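Local coordinates for Trm112p-like protein (PDB 3Q87) that binds a zinc ion and probably activates its partner methyltransferase Mtq2, which methylates the translation termination factor eRF1, at residues F4-L9 with G98-D103; E51-L56 with E88-I93; T18-E23 with L107-K112; N58-F63 with I93-G98. All blocks are in the same frame, centred on the assembly; numbering follows the deposited sequence.

Interaction 1: F4-L9 with G98-D103; sequences FLLGLL and GSLRCD. With ZN (zinc ion), chain C.
Leu100 meets Leu9 and Leu6 across this contact, and all three are buried. Leu9 CD1 lies 3.6 Å from Leu100 CD1, and the two side chains cross at about a right angle. A second methyl contact is longer, with Leu6 CD2 4.2 Å from Leu100 CD2. With CG anti to its carbonyl carbon (chi1 -64°), Leu100 offers one branch of its fork to each partner. Leu100 sits on strand 98-102, between strands 20-24 and 108-112 of the four-stranded antiparallel sheet, and Leu22 and Ile111 from the flanking strands also touch it. On the other side, the 3-10 turn at 4-7 is held by the bond from Gly7 N to Phe4 O, 3.0 Å. The strand ends at Cys102, whose SG binds the zinc ion at 2.3 Å with Cys11, Cys14 and Cys105. The methyltransferase chain packs on Leu9 through its Val66. No hydrogen bond joins the two segments, so the N-terminal turn meets the zinc-binding strand through apolar packing alone.

Interaction 2: E51-L56 with E88-I93; sequences ERLKSL and EFLFGI
Phe89 and Leu56 have the most surface buried here, followed by Leu90. Leu56 CB approaches the edge of the Phe89 ring, in its plane, and lies 3.8 Å from CE2. The ring reaches this position because Phe89 CG is anti to the backbone N, with chi1 -175°. Leu56 also touches Leu90: its CD1 is 3.7 Å from Leu90 CD2. The two leucine side chains cross at about a right angle. The same Leu90 methyl meets a second leucine, since Leu53 CD2 lies 4.1 Å from Leu90 CD2. Leu53 and Leu56 are one helical turn apart and make one apolar ridge on helix 42-59. The contact joins this helix to helix 84-91 in the helical part of the Trm112 fold, away from the zinc site. Phe45 of helix 42-59 adds to the core, touching Leu53, Leu56 and Leu90. Leu53 also packs on Ile73 and Phe76 of helix 70-78, so three helices share this core. Pro3 and Leu6 of the N-terminal part also touch Leu56. Inside helix 42-59, Leu56 N bonds to Arg52 O at 2.9 Å.

Interaction 3: T18-E23 with L107-K112; sequences TKLILE and LIYPIK
Leu22 and Ile111 meet on one face of the antiparallel sheet that carries part of the zinc site. Their strands, 20-24 and 108-112, are not neighbours: strand 98-102 runs between them, and the side chains reach over it. Leu22 places CG anti to the backbone N (chi1 -166°), and its second torsion, -106°, is off the usual staggered values. Ile111 extends CG1 beside its own backbone N, and chi2 of 164° puts CD1 anti to CA, so the chain is extended toward Leu22. The two side chains cross at about a right angle. Further along, Leu20 faces Tyr109. Leu20 CD1 approaches the ring obliquely and lies 4.3 Å from Tyr109 CE2. The Tyr109 hydroxyl is hydrogen-bonded to Lys10 O, which helps fix the ring. Leu20 also lies beside Cys11 and Cys102 of the zinc site. The nearer of the two cross-sheet contacts is Leu22 CD2 to Ile111 CD1, 3.7 Å.

Interaction 4: N58-F63 with I93-G98; sequences NSLRDF and IDVVEG
A type I beta turn from Leu60 to Phe63 follows helix 42-59 and packs on strand 93-96, which pairs with strand 26-29 in a small antiparallel sheet. Ile93 is the centre of the contact and has the largest buried area of the residues involved. Its CG2 lies over one face of the Phe63 ring. Its CD1 is 3.7 Å from Phe63 CE2, and the two side chains slide past each other in opposite directions. Phe63 CG is anti to the backbone N (chi1 171°), which sends the ring alongside Ile93. Leu60 reaches Ile93 tip to tip, with CD1 atoms 4.1 Å apart. The other branch of Leu60 faces Val95, with Leu60 CD2 4.4 Å from Val95 CG2. Cys24 touches both Leu60 and Val95, and Ala27 lies against Phe63. The turn is closed by Phe63 N bonding to Leu60 O at 2.8 Å. At the helix end, Arg61 NH1 donates to Asn58 O at 2.8 Å from above the carbonyl plane, 44° out of it. Ser59 OG lies within hydrogen-bonding reach of Ser55 O and Leu22 O, which must share or compete for its one proton. Between the two segments themselves the chemistry is purely apolar, so their fit rests on the shapes of Leu60, Phe63, Ile93 and Val95, while the Phe63 N to Leu60 O bond closes the turn that presents two of them.

Interactions 1 and 3 share the larger antiparallel sheet, with centres 5 Å apart. Strand 98-102 of interaction 1 lies between the two strands of interaction 3. Interactions 2 and 4 share helix 42-59 and Ile93, and their centres are 10 Å apart. Along the chain they cross each other, and both are nested inside the loops closed by interactions 1 and 3. Gly98 is common to interactions 1 and 4, where strand 93-96 passes into strand 98-102. A salt bridge between Glu51 and Lys19 ties interaction 2 to interaction 3. The helical part is thus inserted in sequence between the halves of the zinc-binding part and packed back on it.

Interaction 1: F4-L9 with G98-D103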
loop_
_atom_site.group_PDB
_atom_site.type_symbol
_atom_site.label_atom_id
_atom_site.label_comp_id
_atom_site.label_asym_id
_atom_site.label_seq_id
_atom_site.Cartn_x
_atom_site.Cartn_y
_atom_site.Cartn_z
ATOM N N PHE A 4 -1.417 0.218 -12.430
ATOM C CA PHE A 4 -0.207 -0.424 -11.899
ATOM C C PHE A 4 -0.488 -1.101 -10.566
ATOM O O PHE A 4 0.241 -2.014 -10.165
ATOM C CB PHE A 4 0.967 0.555 -11.779
ATOM C CG PHE A 4 1.002 1.315 -10.481
ATOM C CD1 PHE A 4 1.747 0.846 -9.410
ATOM C CD2 PHE A 4 0.295 2.490 -10.335
ATOM C CE1 PHE A 4 1.786 1.540 -8.214
ATOM C CE2 PHE A 4 0.333 3.199 -9.145
ATOM C CZ PHE A 4 1.078 2.717 -8.080
ATOM N N LEU A 5 -1.555 -0.670 -9.892
ATOM C CA LEU A 5 -1.932 -1.277 -8.604
ATOM C C LEU A 5 -2.279 -2.758 -8.757
ATOM O O LEU A 5 -2.227 -3.516 -7.792
ATOM C CB LEU A 5 -3.093 -0.530 -7.945
ATOM C CG LEU A 5 -2.699 0.735 -7.173
ATOM C CD1 LEU A 5 -3.825 1.175 -6.253
ATOM C CD2 LEU A 5 -1.446 0.471 -6.368
ATOM N N LEU A 6 -2.624 -3.172 -9.976
ATOM C CA LEU A 6 -2.909 -4.581 -10.228
ATOM C C LEU A 6 -1.694 -5.479 -9.992
ATOM O O LEU A 6 -1.840 -6.698 -9.905
ATOM C CB LEU A 6 -3.449 -4.798 -11.640
ATOM C CG LEU A 6 -4.967 -4.690 -11.768
ATOM C CD1 LEU A 6 -5.330 -4.858 -13.209
ATOM C CD2 LEU A 6 -5.642 -5.759 -10.927
ATOM N N GLY A 7 -0.500 -4.895 -9.904
ATOM C CA GLY A 7 0.663 -5.671 -9.509
ATOM C C GLY A 7 0.812 -5.829 -7.998
ATOM O O GLY A 7 1.623 -6.625 -7.524
ATOM N N LEU A 8 0.028 -5.075 -7.238
ATOM C CA LEU A 8 0.244 -4.949 -5.796
ATOM C C LEU A 8 -0.911 -5.485 -4.958
ATOM O O LEU A 8 -0.759 -5.762 -3.765
ATOM C CB LEU A 8 0.473 -3.474 -5.439
ATOM C CG LEU A 8 1.888 -2.977 -5.736
ATOM C CD1 LEU A 8 1.898 -1.548 -6.216
ATOM C CD2 LEU A 8 2.760 -3.137 -4.502
ATOM N N LEU A 9 -2.079 -5.611 -5.567
ATOM C CA LEU A 9 -3.255 -6.020 -4.818
ATOM C C LEU A 9 -3.465 -7.514 -4.964
ATOM O O LEU A 9 -3.066 -8.095 -5.955
ATOM C CB LEU A 9 -4.488 -5.266 -5.304
ATOM C CG LEU A 9 -4.680 -3.796 -4.907
ATOM C CD1 LEU A 9 -5.683 -3.124 -5.820
ATOM C CD2 LEU A 9 -5.136 -3.691 -3.465
ATOM N N GLY A 98 -15.614 1.669 -10.432
ATOM C CA GLY A 98 -15.508 0.340 -11.003
ATOM C C GLY A 98 -15.376 -0.741 -9.953
ATOM O O GLY A 98 -15.851 -0.587 -8.828
ATOM N N SER A 99 -14.705 -1.829 -10.317
ATOM C CA SER A 99 -14.604 -2.996 -9.444
ATOM C C SER A 99 -13.408 -3.868 -9.791
ATOM O O SER A 99 -12.953 -3.900 -10.943
ATOM C CB SER A 99 -15.868 -3.850 -9.564
ATOM O OG SER A 99 -16.885 -3.370 -8.706
ATOM N N LEU A 100 -12.923 -4.594 -8.790
ATOM C CA LEU A 100 -11.922 -5.626 -8.994
ATOM C C LEU A 100 -12.507 -6.947 -8.510
ATOM O O LEU A 100 -13.003 -7.024 -7.396
ATOM C CB LEU A 100 -10.656 -5.306 -8.201
ATOM C CG LEU A 100 -9.911 -4.033 -8.606
ATOM C CD1 LEU A 100 -8.757 -3.781 -7.651
ATOM C CD2 LEU A 100 -9.419 -4.107 -10.060
ATOM N N ARG A 101 -12.435 -7.986 -9.339
ATOM C CA ARG A 101 -13.016 -9.283 -8.991
ATOM C C ARG A 101 -11.964 -10.400 -9.022
ATOM O O ARG A 101 -11.290 -10.583 -10.022
ATOM C CB ARG A 101 -14.172 -9.627 -9.953
ATOM C CG ARG A 101 -14.743 -11.047 -9.750
ATOM C CD ARG A 101 -15.958 -11.346 -10.627
ATOM N NE ARG A 101 -15.759 -10.945 -12.015
ATOM C CZ ARG A 101 -15.072 -11.651 -12.909
ATOM N NH1 ARG A 101 -14.499 -12.798 -12.555
ATOM N NH2 ARG A 101 -14.954 -11.210 -14.156
ATOM N N CYS A 102 -11.836 -11.142 -7.925
ATOM C CA CYS A 102 -10.958 -12.302 -7.884
ATOM C C CYS A 102 -11.492 -13.375 -8.819
ATOM O O CYS A 102 -12.630 -13.786 -8.685
ATOM C CB CYS A 102 -10.893 -12.884 -6.473
ATOM S SG CYS A 102 -9.958 -14.474 -6.400
ATOM N N ASP A 103 -10.675 -13.832 -9.758
ATOM C CA ASP A 103 -11.142 -14.803 -10.744
ATOM C C ASP A 103 -11.379 -16.184 -10.146
ATOM O O ASP A 103 -12.042 -17.004 -10.765
ATOM C CB ASP A 103 -10.188 -14.892 -11.943
ATOM C CG ASP A 103 -8.832 -15.496 -11.578
ATOM O OD1 ASP A 103 -8.537 -15.648 -10.373
ATOM O OD2 ASP A 103 -8.054 -15.826 -12.497
HETATM ZN ZN ZN C . -10.290 -14.958 -4.180
#

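Interaction 2: E51-L56 with E88-I93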
loop_
_atom_site.group_PDB
_atom_site.type_symbol
_atom_site.label_atom_id
_atom_site.label_comp_id
_atom_site.label_asym_id
_atom_site.label_seq_id
_atom_site.Cartn_x
_atom_site.Cartn_y
_atom_site.Cartn_z
ATOM N N GLU A 51 -0.562 -11.234 -19.901
ATOM C CA GLU A 51 -1.952 -11.500 -19.569
ATOM C C GLU A 51 -2.629 -10.351 -18.820
ATOM O O GLU A 51 -3.728 -9.931 -19.188
ATOM C CB GLU A 51 -2.086 -12.798 -18.772
ATOM C CG GLU A 51 -3.511 -13.059 -18.315
ATOM C CD GLU A 51 -3.642 -14.308 -17.481
ATOM O OE1 GLU A 51 -4.789 -14.697 -17.189
ATOM O OE2 GLU A 51 -2.601 -14.900 -17.122
ATOM N N ARG A 52 -1.991 -9.849 -17.768
ATOM C CA ARG A 52 -2.598 -8.778 -16.977
ATOM C C ARG A 52 -2.868 -7.538 -17.833
ATOM O O ARG A 52 -3.912 -6.886 -17.683
ATOM C CB ARG A 52 -1.764 -8.442 -15.727
ATOM C CG ARG A 52 -1.772 -9.550 -14.684
ATOM C CD ARG A 52 -1.376 -9.060 -13.299
ATOM N NE ARG A 52 -1.730 -10.034 -12.273
ATOM C CZ ARG A 52 -0.956 -11.049 -11.877
ATOM N NH1 ARG A 52 0.242 -11.241 -12.408
ATOM N NH2 ARG A 52 -1.385 -11.878 -10.931
ATOM N N LEU A 53 -1.942 -7.233 -18.742
ATOM C CA LEU A 53 -2.097 -6.096 -19.649
ATOM C C LEU A 53 -3.255 -6.280 -20.624
ATOM O O LEU A 53 -4.025 -5.354 -20.872
ATOM C CB LEU A 53 -0.809 -5.863 -20.436
ATOM C CG LEU A 53 0.415 -5.471 -19.612
ATOM C CD1 LEU A 53 1.601 -5.254 -20.523
ATOM C CD2 LEU A 53 0.119 -4.214 -18.819
ATOM N N LYS A 54 -3.343 -7.472 -21.206
ATOM C CA LYS A 54 -4.462 -7.831 -22.068
ATOM C C LYS A 54 -5.781 -7.719 -21.320
ATOM O O LYS A 54 -6.764 -7.215 -21.848
ATOM C CB LYS A 54 -4.291 -9.259 -22.586
ATOM C CG LYS A 54 -3.137 -9.436 -23.543
ATOM C CD LYS A 54 -3.017 -10.898 -23.978
ATOM C CE LYS A 54 -1.934 -11.076 -25.041
ATOM N NZ LYS A 54 -1.445 -12.485 -25.137
ATOM N N SER A 55 -5.799 -8.208 -20.088
ATOM C CA SER A 55 -6.979 -8.102 -19.232
ATOM C C SER A 55 -7.378 -6.638 -18.997
ATOM O O SER A 55 -8.545 -6.267 -19.124
ATOM C CB SER A 55 -6.719 -8.804 -17.894
ATOM O OG SER A 55 -7.872 -8.788 -17.065
ATOM N N LEU A 56 -6.402 -5.810 -18.637
ATOM C CA LEU A 56 -6.638 -4.386 -18.457
ATOM C C LEU A 56 -7.124 -3.720 -19.740
ATOM O O LEU A 56 -8.058 -2.922 -19.712
ATOM C CB LEU A 56 -5.365 -3.690 -17.973
ATOM C CG LEU A 56 -5.076 -3.853 -16.481
ATOM C CD1 LEU A 56 -3.653 -3.401 -16.138
ATOM C CD2 LEU A 56 -6.115 -3.077 -15.678
ATOM N N GLU A 88 2.906 4.634 -19.236
ATOM C CA GLU A 88 1.922 5.640 -19.584
ATOM C C GLU A 88 0.509 5.084 -19.400
ATOM O O GLU A 88 -0.398 5.786 -18.959
ATOM C CB GLU A 88 2.151 6.079 -21.031
ATOM C CG GLU A 88 1.350 7.284 -21.483
ATOM C CD GLU A 88 1.773 7.763 -22.863
ATOM O OE1 GLU A 88 2.996 7.801 -23.131
ATOM O OE2 GLU A 88 0.882 8.097 -23.676
ATOM N N PHE A 89 0.324 3.815 -19.745
ATOM C CA PHE A 89 -0.970 3.172 -19.567
ATOM C C PHE A 89 -1.223 2.885 -18.079
ATOM O O PHE A 89 -2.312 3.128 -17.570
ATOM C CB PHE A 89 -1.021 1.876 -20.390
ATOM C CG PHE A 89 -2.362 1.179 -20.380
ATOM C CD1 PHE A 89 -3.397 1.618 -21.191
ATOM C CD2 PHE A 89 -2.568 0.050 -19.589
ATOM C CE1 PHE A 89 -4.624 0.966 -21.201
ATOM C CE2 PHE A 89 -3.791 -0.611 -19.593
ATOM C CZ PHE A 89 -4.823 -0.149 -20.400
ATOM N N LEU A 90 -0.204 2.401 -17.385
ATOM C CA LEU A 90 -0.397 1.911 -16.018
ATOM C C LEU A 90 -0.431 3.040 -14.982
ATOM O O LEU A 90 -1.003 2.889 -13.900
ATOM C CB LEU A 90 0.670 0.872 -15.669
ATOM C CG LEU A 90 0.611 -0.463 -16.429
ATOM C CD1 LEU A 90 1.787 -1.365 -16.071
ATOM C CD2 LEU A 90 -0.708 -1.203 -16.186
ATOM N N PHE A 91 0.172 4.173 -15.324
ATOM C CA PHE A 91 0.252 5.300 -14.408
ATOM C C PHE A 91 -0.556 6.471 -14.915
ATOM O O PHE A 91 -0.829 7.407 -14.174
ATOM C CB PHE A 91 1.710 5.733 -14.208
ATOM C CG PHE A 91 2.502 4.807 -13.331
ATOM C CD1 PHE A 91 2.566 5.014 -11.958
ATOM C CD2 PHE A 91 3.177 3.721 -13.875
ATOM C CE1 PHE A 91 3.288 4.152 -11.144
ATOM C CE2 PHE A 91 3.897 2.855 -13.068
ATOM C CZ PHE A 91 3.956 3.074 -11.701
ATOM N N GLY A 92 -0.932 6.419 -16.189
ATOM C CA GLY A 92 -1.571 7.551 -16.834
ATOM C C GLY A 92 -3.079 7.451 -16.905
ATOM O O GLY A 92 -3.734 8.284 -17.527
ATOM N N ILE A 93 -3.635 6.427 -16.268
ATOM C CA ILE A 93 -5.080 6.282 -16.188
ATOM C C ILE A 93 -5.502 6.099 -14.746
ATOM O O ILE A 93 -4.833 5.410 -13.985
ATOM C CB ILE A 93 -5.568 5.050 -16.962
ATOM C CG1 ILE A 93 -5.153 5.135 -18.433
ATOM C CG2 ILE A 93 -7.079 4.911 -16.830
ATOM C CD1 ILE A 93 -5.520 3.897 -19.235
#

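Interaction 3: T18-E23 with L107-K112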
loop_
_atom_site.group_PDB
_atom_site.type_symbol
_atom_site.label_atom_id
_atom_site.label_comp_id
_atom_site.label_asym_id
_atom_site.label_seq_id
_atom_site.Cartn_x
_atom_site.Cartn_y
_atom_site.Cartn_z
ATOM N N THR A 18 -4.156 -15.056 -7.282
ATOM C CA THR A 18 -5.180 -15.239 -8.284
ATOM C C THR A 18 -5.148 -13.970 -9.133
ATOM O O THR A 18 -4.380 -13.056 -8.842
ATOM C CB THR A 18 -6.559 -15.341 -7.636
ATOM O OG1 THR A 18 -6.843 -14.116 -6.965
ATOM C CG2 THR A 18 -6.606 -16.480 -6.610
ATOM N N LYS A 19 -5.981 -13.900 -10.161
ATOM C CA LYS A 19 -6.040 -12.709 -11.009
ATOM C C LYS A 19 -7.205 -11.827 -10.599
ATOM O O LYS A 19 -8.329 -12.306 -10.507
ATOM C CB LYS A 19 -6.225 -13.114 -12.469
ATOM C CG LYS A 19 -5.142 -14.010 -13.014
ATOM C CD LYS A 19 -5.617 -14.688 -14.293
ATOM C CE LYS A 19 -4.830 -15.962 -14.596
ATOM N NZ LYS A 19 -5.418 -16.701 -15.748
ATOM N N LEU A 20 -6.946 -10.548 -10.344
ATOM C CA LEU A 20 -8.031 -9.612 -10.068
ATOM C C LEU A 20 -8.460 -8.985 -11.380
ATOM O O LEU A 20 -7.646 -8.376 -12.062
ATOM C CB LEU A 20 -7.593 -8.529 -9.077
ATOM C CG LEU A 20 -7.085 -9.064 -7.725
ATOM C CD1 LEU A 20 -6.758 -7.928 -6.745
ATOM C CD2 LEU A 20 -8.094 -10.045 -7.132
ATOM N N ILE A 21 -9.731 -9.137 -11.736
ATOM C CA ILE A 21 -10.228 -8.609 -13.009
ATOM C C ILE A 21 -10.951 -7.287 -12.815
ATOM O O ILE A 21 -11.810 -7.159 -11.954
ATOM C CB ILE A 21 -11.168 -9.606 -13.724
ATOM C CG1 ILE A 21 -10.505 -10.982 -13.834
ATOM C CG2 ILE A 21 -11.541 -9.095 -15.114
ATOM C CD1 ILE A 21 -9.152 -10.949 -14.525
ATOM N N LEU A 22 -10.592 -6.309 -13.638
ATOM C CA LEU A 22 -11.107 -4.956 -13.533
ATOM C C LEU A 22 -12.401 -4.781 -14.315
ATOM O O LEU A 22 -12.486 -5.158 -15.485
ATOM C CB LEU A 22 -10.051 -3.974 -14.056
ATOM C CG LEU A 22 -10.121 -2.458 -13.822
ATOM C CD1 LEU A 22 -10.518 -1.752 -15.081
ATOM C CD2 LEU A 22 -11.037 -2.032 -12.662
ATOM N N GLU A 23 -13.407 -4.216 -13.653
ATOM C CA GLU A 23 -14.568 -3.670 -14.339
ATOM C C GLU A 23 -14.586 -2.164 -14.117
ATOM O O GLU A 23 -14.493 -1.694 -12.985
ATOM C CB GLU A 23 -15.861 -4.294 -13.832
ATOM C CG GLU A 23 -17.066 -3.409 -14.048
ATOM C CD GLU A 23 -18.278 -4.188 -14.491
ATOM O OE1 GLU A 23 -19.380 -3.943 -13.945
ATOM O OE2 GLU A 23 -18.121 -5.050 -15.386
ATOM N N LEU A 107 -14.717 -12.839 -5.119
ATOM C CA LEU A 107 -14.726 -11.689 -4.211
ATOM C C LEU A 107 -14.544 -10.375 -4.986
ATOM O O LEU A 107 -13.712 -10.281 -5.891
ATOM C CB LEU A 107 -13.615 -11.823 -3.174
ATOM C CG LEU A 107 -13.585 -10.769 -2.065
ATOM C CD1 LEU A 107 -14.706 -11.048 -1.076
ATOM C CD2 LEU A 107 -12.244 -10.765 -1.354
ATOM N N ILE A 108 -15.327 -9.368 -4.619
ATOM C CA ILE A 108 -15.327 -8.078 -5.298
ATOM C C ILE A 108 -14.840 -6.938 -4.409
ATOM O O ILE A 108 -15.363 -6.738 -3.313
ATOM C CB ILE A 108 -16.743 -7.659 -5.708
ATOM C CG1 ILE A 108 -17.401 -8.704 -6.611
ATOM C CG2 ILE A 108 -16.717 -6.297 -6.370
ATOM C CD1 ILE A 108 -16.790 -8.790 -7.951
ATOM N N TYR A 109 -13.861 -6.188 -4.915
ATOM C CA TYR A 109 -13.428 -4.928 -4.324
ATOM C C TYR A 109 -14.008 -3.764 -5.139
ATOM O O TYR A 109 -13.564 -3.489 -6.246
ATOM C CB TYR A 109 -11.903 -4.803 -4.355
ATOM C CG TYR A 109 -11.080 -5.812 -3.569
ATOM C CD1 TYR A 109 -11.593 -6.464 -2.457
ATOM C CD2 TYR A 109 -9.760 -6.063 -3.923
ATOM C CE1 TYR A 109 -10.827 -7.359 -1.742
ATOM C CE2 TYR A 109 -8.974 -6.963 -3.210
ATOM C CZ TYR A 109 -9.508 -7.599 -2.123
ATOM O OH TYR A 109 -8.730 -8.472 -1.420
ATOM N N PRO A 110 -14.990 -3.062 -4.588
ATOM C CA PRO A 110 -15.485 -1.893 -5.322
ATOM C C PRO A 110 -14.386 -0.841 -5.427
ATOM O O PRO A 110 -13.519 -0.755 -4.565
ATOM C CB PRO A 110 -16.616 -1.369 -4.428
ATOM C CG PRO A 110 -16.985 -2.532 -3.541
ATOM C CD PRO A 110 -15.700 -3.265 -3.316
ATOM N N ILE A 111 -14.426 -0.060 -6.496
ATOM C CA ILE A 111 -13.574 1.103 -6.640
ATOM C C ILE A 111 -14.535 2.284 -6.655
ATOM O O ILE A 111 -15.403 2.372 -7.519
ATOM C CB ILE A 111 -12.747 1.033 -7.942
ATOM C CG1 ILE A 111 -11.781 -0.164 -7.895
ATOM C CG2 ILE A 111 -11.988 2.341 -8.186
ATOM C CD1 ILE A 111 -11.208 -0.541 -9.256
ATOM N N LYS A 112 -14.397 3.173 -5.679
ATOM C CA LYS A 112 -15.348 4.255 -5.483
ATOM C C LYS A 112 -14.603 5.565 -5.215
ATOM O O LYS A 112 -13.879 5.681 -4.233
ATOM C CB LYS A 112 -16.273 3.896 -4.315
ATOM C CG LYS A 112 -17.282 4.970 -3.946
ATOM C CD LYS A 112 -18.001 4.600 -2.648
ATOM C CE LYS A 112 -18.761 5.782 -2.052
ATOM N NZ LYS A 112 -19.293 5.457 -0.693
#

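Interaction 4: N58-F63 with I93-G98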
loop_
_atom_site.group_PDB
_atom_site.type_symbol
_atom_site.label_atom_id
_atom_site.label_comp_id
_atom_site.label_asym_id
_atom_site.label_seq_id
_atom_site.Cartn_x
_atom_site.Cartn_y
_atom_site.Cartn_z
ATOM N N ASN A 58 -8.729 -4.903 -22.217
ATOM C CA ASN A 58 -10.119 -5.301 -22.387
ATOM C C ASN A 58 -11.055 -4.575 -21.429
ATOM O O ASN A 58 -12.124 -4.122 -21.826
ATOM C CB ASN A 58 -10.268 -6.804 -22.189
ATOM C CG ASN A 58 -11.642 -7.292 -22.550
ATOM O OD1 ASN A 58 -12.219 -6.854 -23.544
ATOM N ND2 ASN A 58 -12.181 -8.203 -21.748
ATOM N N SER A 59 -10.653 -4.475 -20.163
ATOM C CA SER A 59 -11.462 -3.786 -19.167
ATOM C C SER A 59 -11.656 -2.311 -19.511
ATOM O O SER A 59 -12.691 -1.714 -19.187
ATOM C CB SER A 59 -10.819 -3.912 -17.777
ATOM O OG SER A 59 -10.813 -5.260 -17.339
ATOM N N LEU A 60 -10.666 -1.719 -20.161
ATOM C CA LEU A 60 -10.724 -0.287 -20.435
ATOM C C LEU A 60 -11.013 0.043 -21.899
ATOM O O LEU A 60 -10.747 1.156 -22.346
ATOM C CB LEU A 60 -9.427 0.382 -19.995
ATOM C CG LEU A 60 -9.211 0.421 -18.486
ATOM C CD1 LEU A 60 -7.738 0.574 -18.176
ATOM C CD2 LEU A 60 -10.030 1.557 -17.870
ATOM N N ARG A 61 -11.582 -0.908 -22.631
ATOM C CA ARG A 61 -11.796 -0.734 -24.073
ATOM C C ARG A 61 -12.724 0.437 -24.425
ATOM O O ARG A 61 -12.602 1.034 -25.499
ATOM C CB ARG A 61 -12.279 -2.040 -24.719
ATOM C CG ARG A 61 -13.659 -2.484 -24.273
ATOM C CD ARG A 61 -13.994 -3.865 -24.807
ATOM N NE ARG A 61 -15.326 -4.291 -24.392
ATOM C CZ ARG A 61 -15.594 -4.903 -23.242
ATOM N NH1 ARG A 61 -14.616 -5.167 -22.382
ATOM N NH2 ARG A 61 -16.840 -5.254 -22.948
ATOM N N ASP A 62 -13.633 0.772 -23.517
ATOM C CA ASP A 62 -14.503 1.930 -23.691
ATOM C C ASP A 62 -13.874 3.236 -23.180
ATOM O O ASP A 62 -14.521 4.285 -23.162
ATOM C CB ASP A 62 -15.849 1.691 -23.012
ATOM C CG ASP A 62 -16.726 0.731 -23.787
ATOM O OD1 ASP A 62 -17.872 0.479 -23.347
ATOM O OD2 ASP A 62 -16.266 0.230 -24.840
ATOM N N PHE A 63 -12.618 3.172 -22.759
ATOM C CA PHE A 63 -11.896 4.378 -22.376
ATOM C C PHE A 63 -10.848 4.731 -23.424
ATOM O O PHE A 63 -9.949 3.946 -23.705
ATOM C CB PHE A 63 -11.234 4.207 -21.014
ATOM C CG PHE A 63 -10.306 5.331 -20.648
ATOM C CD1 PHE A 63 -10.798 6.496 -20.074
ATOM C CD2 PHE A 63 -8.940 5.222 -20.867
ATOM C CE1 PHE A 63 -9.946 7.533 -19.723
ATOM C CE2 PHE A 63 -8.081 6.252 -20.517
ATOM C CZ PHE A 63 -8.585 7.410 -19.944
ATOM N N ILE A 93 -3.635 6.427 -16.268
ATOM C CA ILE A 93 -5.080 6.282 -16.188
ATOM C C ILE A 93 -5.502 6.099 -14.746
ATOM O O ILE A 93 -4.833 5.410 -13.985
ATOM C CB ILE A 93 -5.568 5.050 -16.962
ATOM C CG1 ILE A 93 -5.153 5.135 -18.433
ATOM C CG2 ILE A 93 -7.079 4.911 -16.830
ATOM C CD1 ILE A 93 -5.520 3.897 -19.235
ATOM N N ASP A 94 -6.638 6.682 -14.387
ATOM C CA ASP A 94 -7.188 6.505 -13.057
ATOM C C ASP A 94 -8.642 6.042 -13.126
ATOM O O ASP A 94 -9.511 6.752 -13.644
ATOM C CB ASP A 94 -7.095 7.814 -12.275
ATOM C CG ASP A 94 -7.638 7.682 -10.868
ATOM O OD1 ASP A 94 -7.163 6.780 -10.134
ATOM O OD2 ASP A 94 -8.529 8.478 -10.497
ATOM N N VAL A 95 -8.903 4.845 -12.615
ATOM C CA VAL A 95 -10.267 4.357 -12.537
ATOM C C VAL A 95 -10.905 5.008 -11.321
ATOM O O VAL A 95 -10.454 4.793 -10.194
ATOM C CB VAL A 95 -10.324 2.813 -12.391
ATOM C CG1 VAL A 95 -11.765 2.336 -12.301
ATOM C CG2 VAL A 95 -9.626 2.143 -13.549
ATOM N N VAL A 96 -11.934 5.821 -11.538
ATOM C CA VAL A 96 -12.586 6.467 -10.412
ATOM C C VAL A 96 -13.747 5.608 -9.917
ATOM O O VAL A 96 -13.999 5.529 -8.723
ATOM C CB VAL A 96 -13.043 7.928 -10.727
ATOM C CG1 VAL A 96 -11.984 8.669 -11.544
ATOM C CG2 VAL A 96 -14.329 7.918 -11.467
ATOM N N GLU A 97 -14.428 4.936 -10.841
ATOM C CA GLU A 97 -15.570 4.097 -10.494
ATOM C C GLU A 97 -15.468 2.746 -11.193
ATOM O O GLU A 97 -15.243 2.684 -12.392
ATOM C CB GLU A 97 -16.882 4.784 -10.878
ATOM C CG GLU A 97 -17.084 6.151 -10.234
ATOM C CD GLU A 97 -17.417 6.076 -8.746
ATOM O OE1 GLU A 97 -18.023 5.067 -8.309
ATOM O OE2 GLU A 97 -17.079 7.038 -8.018
ATOM N N GLY A 98 -15.614 1.669 -10.432
ATOM C CA GLY A 98 -15.508 0.340 -11.003
ATOM C C GLY A 98 -15.376 -0.741 -9.953
ATOM O O GLY A 98 -15.851 -0.587 -8.828
#